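Local coordinates for protein DegQ (PDB 4YO1) that probably acts as a periplasmic serine endopeptidase, here represented by its trypsin-like protease domain and first PDZ domain, at residues V94-N99 / E121-V126; A98-V103 / R110-L115. The protein carries 1 engineered substitution. One frame throughout, in Å; residues are numbered along the deposited sequence.

Contact 1. Residues V94-N99 / E121-V126. With CD (cadmium ion), chain D.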
loop_
_atom_site.group_PDB
_atom_site.type_symbol
_atom_site.label_atom_id
_atom_site.label_comp_id
_atom_site.label_asym_id
_atom_site.label_seq_id
_atom_site.Cartn_x
_atom_site.Cartn_y
_atom_site.Cartn_z
ATOM N N VAL A 94 18.200 17.181 2.550
ATOM C CA VAL A 94 17.403 18.154 1.815
ATOM C C VAL A 94 18.088 19.509 1.841
ATOM O O VAL A 94 18.085 20.245 0.855
ATOM C CB VAL A 94 15.996 18.318 2.406
ATOM C CG1 VAL A 94 15.124 19.110 1.453
ATOM C CG2 VAL A 94 15.375 16.963 2.694
ATOM N N ILE A 95 18.685 19.831 2.980
ATOM C CA ILE A 95 19.321 21.124 3.172
ATOM C C ILE A 95 20.819 21.011 2.957
ATOM O O ILE A 95 21.590 21.776 3.518
ATOM C CB ILE A 95 19.023 21.692 4.575
ATOM C CG1 ILE A 95 19.306 20.638 5.650
ATOM C CG2 ILE A 95 17.572 22.143 4.660
ATOM C CD1 ILE A 95 20.625 20.814 6.369
ATOM N N ARG A 96 21.227 20.052 2.133
ATOM C CA ARG A 96 22.641 19.881 1.824
ATOM C C ARG A 96 23.093 20.885 0.760
ATOM O O ARG A 96 22.405 21.099 -0.245
ATOM C CB ARG A 96 22.942 18.443 1.397
ATOM C CG ARG A 96 24.355 18.009 1.717
ATOM C CD ARG A 96 24.482 16.502 1.732
ATOM N NE ARG A 96 23.530 15.880 2.650
ATOM C CZ ARG A 96 23.681 15.823 3.970
ATOM N NH1 ARG A 96 24.746 16.363 4.552
ATOM N NH2 ARG A 96 22.760 15.226 4.711
ATOM N N ASN A 97 24.248 21.502 1.006
ATOM C CA ASN A 97 24.750 22.607 0.195
ATOM C C ASN A 97 23.753 23.755 0.161
ATOM O O ASN A 97 23.671 24.500 -0.815
ATOM C CB ASN A 97 25.097 22.140 -1.218
ATOM C CG ASN A 97 26.148 21.055 -1.223
ATOM O OD1 ASN A 97 25.859 19.895 -0.932
ATOM N ND2 ASN A 97 27.380 21.424 -1.556
ATOM N N ALA A 98 22.998 23.892 1.244
ATOM C CA ALA A 98 21.948 24.893 1.317
ATOM C C ALA A 98 22.514 26.296 1.356
ATOM O O ALA A 98 23.366 26.627 2.177
ATOM C CB ALA A 98 21.068 24.652 2.518
ATOM N N ASN A 99 22.018 27.120 0.449
ATOM C CA ASN A 99 22.387 28.516 0.409
ATOM C C ASN A 99 21.167 29.343 0.764
ATOM O O ASN A 99 21.256 30.306 1.519
ATOM C CB ASN A 99 22.891 28.871 -0.981
ATOM C CG ASN A 99 23.640 30.167 -1.010
ATOM O OD1 ASN A 99 23.903 30.770 0.031
ATOM N ND2 ASN A 99 24.003 30.606 -2.207
ATOM N N GLU A 121 23.992 10.668 10.342
ATOM C CA GLU A 121 23.640 9.272 10.590
ATOM C C GLU A 121 22.130 9.003 10.719
ATOM O O GLU A 121 21.653 7.969 10.268
ATOM C CB GLU A 121 24.407 8.731 11.805
ATOM C CG GLU A 121 25.096 9.806 12.650
ATOM C CD GLU A 121 26.408 10.325 12.051
ATOM O OE1 GLU A 121 27.396 9.559 11.972
ATOM O OE2 GLU A 121 26.451 11.518 11.676
ATOM N N THR A 122 21.378 9.921 11.318
ATOM C CA THR A 122 19.922 9.777 11.374
ATOM C C THR A 122 19.236 10.513 10.218
ATOM O O THR A 122 18.009 10.482 10.098
ATOM C CB THR A 122 19.330 10.307 12.703
ATOM O OG1 THR A 122 19.529 11.724 12.783
ATOM C CG2 THR A 122 19.979 9.636 13.893
ATOM N N ASP A 123 20.036 11.168 9.377
ATOM C CA ASP A 123 19.532 12.044 8.318
ATOM C C ASP A 123 18.547 13.068 8.857
ATOM O O ASP A 123 17.434 13.201 8.356
ATOM C CB ASP A 123 18.900 11.249 7.174
ATOM C CG ASP A 123 18.567 12.127 5.967
ATOM O OD1 ASP A 123 19.195 13.200 5.816
ATOM O OD2 ASP A 123 17.675 11.755 5.174
ATOM N N LEU A 124 18.959 13.793 9.883
ATOM C CA LEU A 124 18.089 14.790 10.472
ATOM C C LEU A 124 18.800 16.128 10.547
ATOM O O LEU A 124 20.024 16.185 10.664
ATOM C CB LEU A 124 17.627 14.353 11.868
ATOM C CG LEU A 124 16.683 13.148 11.945
ATOM C CD1 LEU A 124 16.470 12.693 13.391
ATOM C CD2 LEU A 124 15.349 13.466 11.278
ATOM N N ALA A 125 18.026 17.200 10.469
ATOM C CA ALA A 125 18.574 18.536 10.570
ATOM C C ALA A 125 17.578 19.465 11.252
ATOM O O ALA A 125 16.365 19.238 11.186
ATOM C CB ALA A 125 18.946 19.055 9.199
ATOM N N VAL A 126 18.095 20.499 11.913
ATOM C CA VAL A 126 17.255 21.404 12.686
ATOM C C VAL A 126 17.340 22.820 12.136
ATOM O O VAL A 126 18.431 23.318 11.853
ATOM C CB VAL A 126 17.685 21.450 14.162
ATOM C CG1 VAL A 126 16.694 22.275 14.967
ATOM C CG2 VAL A 126 17.806 20.047 14.733
HETATM CD CD CD D . 27.988 12.545 13.115
#
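OD1 of D123 lies 4.2 Å from NH2 of R96, a separation beyond a salt bridge, and it is gripped more firmly from outside the two segments: the backbone NH of H93 hydrogen-bonds to it and that of D92 adds a weak bond. The carboxylate oxygen meets the R96 guanidinium at its edge, near the guanidinium plane, while the same NH2 is salt-bridged to D92. With CG anti to its backbone N (chi1 -171°), D123 swings its carboxylate back toward 94-99, although its CA–CB bond does not aim there.

The direct apolar touch is made by I95, whose CD1 stands 3.7 Å from CB of A125. Its CG1 approaches that same CB to 3.9 Å, having been placed between the backbone N and the carbonyl carbon (chi1 50°). The chains remain well apart, with CA of I95 7.9 Å from CA of A125, and no hydrogen bond crosses between them. I95 also begins a type II turn closed by a weak bond, A98 N to I95 O, 3.4 Å.

At the far end, E121 binds a cadmium ion through OE2 at 2.3 Å, and its OE1 forms a long, weak ion pair with K318 in the PDZ domain.

D123 and H93 are the predicted aspartate and histidine of the charge relay, their side chains about 3 Å apart at the nearest atoms. The H93 NH, with a weaker contribution from the D92 NH, holds OD1 of D123 and so helps place the carboxylate beside H93; R96 NH2, salt-bridged to D92, stands beside that carboxylate without bonding to it.

Contact 2. Residues A98-V103 / R110-L115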
loop_
_atom_site.group_PDB
_atom_site.type_symbol
_atom_site.label_atom_id
_atom_site.label_comp_id
_atom_site.label_asym_id
_atom_site.label_seq_id
_atom_site.Cartn_x
_atom_site.Cartn_y
_atom_site.Cartn_z
ATOM N N ALA A 98 22.998 23.892 1.244
ATOM C CA ALA A 98 21.948 24.893 1.317
ATOM C C ALA A 98 22.514 26.296 1.356
ATOM O O ALA A 98 23.366 26.627 2.177
ATOM C CB ALA A 98 21.068 24.652 2.518
ATOM N N ASN A 99 22.018 27.120 0.449
ATOM C CA ASN A 99 22.387 28.516 0.409
ATOM C C ASN A 99 21.167 29.343 0.764
ATOM O O ASN A 99 21.256 30.306 1.519
ATOM C CB ASN A 99 22.891 28.871 -0.981
ATOM C CG ASN A 99 23.640 30.167 -1.010
ATOM O OD1 ASN A 99 23.903 30.770 0.031
ATOM N ND2 ASN A 99 24.003 30.606 -2.207
ATOM N N LEU A 100 20.021 28.940 0.222
ATOM C CA LEU A 100 18.748 29.541 0.587
ATOM C C LEU A 100 17.747 28.475 1.013
ATOM O O LEU A 100 17.223 27.725 0.186
ATOM C CB LEU A 100 18.176 30.339 -0.579
ATOM C CG LEU A 100 17.365 31.598 -0.248
ATOM C CD1 LEU A 100 16.715 32.122 -1.511
ATOM C CD2 LEU A 100 16.317 31.397 0.852
ATOM N N ILE A 101 17.474 28.426 2.309
ATOM C CA ILE A 101 16.445 27.544 2.824
ATOM C C ILE A 101 15.200 28.356 3.082
ATOM O O ILE A 101 15.168 29.186 3.983
ATOM C CB ILE A 101 16.868 26.895 4.140
ATOM C CG1 ILE A 101 18.121 26.050 3.934
ATOM C CG2 ILE A 101 15.749 26.042 4.679
ATOM C CD1 ILE A 101 18.724 25.547 5.213
ATOM N N THR A 102 14.169 28.127 2.288
ATOM C CA THR A 102 12.918 28.828 2.516
ATOM C C THR A 102 11.777 27.891 2.923
ATOM O O THR A 102 11.536 26.857 2.289
ATOM C CB THR A 102 12.518 29.698 1.311
ATOM O OG1 THR A 102 11.210 30.233 1.531
ATOM C CG2 THR A 102 12.524 28.886 0.025
ATOM N N VAL A 103 11.093 28.276 3.999
ATOM C CA VAL A 103 9.995 27.508 4.576
ATOM C C VAL A 103 8.665 28.170 4.264
ATOM O O VAL A 103 8.501 29.373 4.441
ATOM C CB VAL A 103 10.155 27.370 6.117
ATOM C CG1 VAL A 103 8.812 27.390 6.821
ATOM C CG2 VAL A 103 10.870 26.068 6.475
ATOM N N ARG A 110 5.484 32.527 3.597
ATOM C CA ARG A 110 6.822 32.115 3.208
ATOM C C ARG A 110 7.835 32.798 4.117
ATOM O O ARG A 110 7.822 34.021 4.262
ATOM C CB ARG A 110 7.102 32.439 1.739
ATOM C CG ARG A 110 6.368 31.547 0.752
ATOM C CD ARG A 110 7.172 31.359 -0.534
ATOM N NE ARG A 110 7.329 32.601 -1.292
ATOM C CZ ARG A 110 8.112 32.738 -2.361
ATOM N NH1 ARG A 110 8.824 31.710 -2.806
ATOM N NH2 ARG A 110 8.189 33.907 -2.986
ATOM N N LEU A 111 8.700 32.001 4.736
ATOM C CA LEU A 111 9.684 32.523 5.671
ATOM C C LEU A 111 11.069 31.930 5.434
ATOM O O LEU A 111 11.203 30.816 4.937
ATOM C CB LEU A 111 9.231 32.257 7.106
ATOM C CG LEU A 111 7.960 33.006 7.513
ATOM C CD1 LEU A 111 7.463 32.543 8.866
ATOM C CD2 LEU A 111 8.195 34.516 7.513
ATOM N N LYS A 112 12.102 32.685 5.788
ATOM C CA LYS A 112 13.465 32.193 5.650
ATOM C C LYS A 112 13.913 31.509 6.938
ATOM O O LYS A 112 13.462 31.851 8.030
ATOM C CB LYS A 112 14.431 33.317 5.265
ATOM C CG LYS A 112 15.746 32.808 4.700
ATOM C CD LYS A 112 16.765 33.920 4.537
ATOM C CE LYS A 112 18.104 33.363 4.073
ATOM N NZ LYS A 112 18.655 32.356 5.029
ATOM N N ALA A 113 14.807 30.538 6.796
ATOM C CA ALA A 113 15.186 29.689 7.910
ATOM C C ALA A 113 16.681 29.717 8.162
ATOM O O ALA A 113 17.472 30.044 7.275
ATOM C CB ALA A 113 14.725 28.263 7.660
ATOM N N ARG A 114 17.052 29.357 9.384
ATOM C CA ARG A 114 18.439 29.351 9.812
ATOM C C ARG A 114 18.805 27.941 10.286
ATOM O O ARG A 114 18.251 27.449 11.272
ATOM C CB ARG A 114 18.637 30.386 10.929
ATOM C CG ARG A 114 20.070 30.554 11.403
ATOM C CD ARG A 114 20.253 31.822 12.237
ATOM N NE ARG A 114 19.519 31.791 13.499
ATOM C CZ ARG A 114 20.005 31.291 14.632
ATOM N NH1 ARG A 114 21.224 30.768 14.656
ATOM N NH2 ARG A 114 19.272 31.306 15.740
ATOM N N LEU A 115 19.716 27.282 9.574
ATOM C CA LEU A 115 20.153 25.943 9.963
ATOM C C LEU A 115 20.957 25.987 11.256
ATOM O O LEU A 115 22.126 26.377 11.258
ATOM C CB LEU A 115 20.990 25.280 8.864
ATOM C CG LEU A 115 21.623 23.927 9.232
ATOM C CD1 LEU A 115 20.575 22.837 9.385
ATOM C CD2 LEU A 115 22.677 23.499 8.225
#
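Backbone hydrogen bonds carry most of the joining of V103 to L111. Their two peptides form an antiparallel hydrogen-bonded pair, V103 N to L111 O at 2.7 Å and L111 N to V103 O also at 2.7 Å, the latter nearly straight at 172°. Farther along, A113 N reaches I101 O at 3.1 Å with a more bent N-H...O angle of 146°. T102 and K112, lying between these bonds, form the non-hydrogen-bonded pair. OG1 of T102, anti to its backbone N, lies beside the carbonyl carbon and adds a weak bond to L111 O at 3.5 Å.

This is the hairpin of strands 98-104 and 110-119 in the first antiparallel barrel of the trypsin-like fold. The short segments 100-103 and 110-112 run at 143° rather than strictly antiparallel, as suits a coiled barrel wall. Strand 98-104 uses its other edge to pair with strand 33-40, where N99 and L100 both face Q39 in a classic beta bulge.

Apolar contacts lie on the face carrying I101, V103, L111 and A113. CG2 of I101, set anti to its backbone N, packs 3.9 Å from CB of A113, while the other branch extends CD1 to 4.3 Å from CB of L115. I101 and L115 also touch L127 of strand 124-128, and V103 touches V36.

On the T102 and K112 face, the aliphatic part of K112 crosses L100 obliquely, with CG 4.1 Å from L100 CD2. K112 bends at its last torsion, bringing NZ within a weak hydrogen bond of A113 O.

Both contacts belong to the first barrel of the trypsin-like domain and share A98 and N99, but they hold it differently. Contact 2 joins adjacent strands edge to edge and buries 409 Å²; contact 1 buries 101 Å², bringing a turn against strand 124-128 without a hydrogen bond across. Each combines buried apolar residues with exposed polar ones. Their apolar parts are continuous: I95 CD1 lies 3.6 Å from L115 CD1, and I95 CG2 is equally close to I101 CD1. Contact 1 brings opposite charges near each other beside the predicted catalytic residues; in contact 2, whose L115 side chain remains about 10 Å from that of D123, backbone bonding dominates and K112 contributes its aliphatic chain.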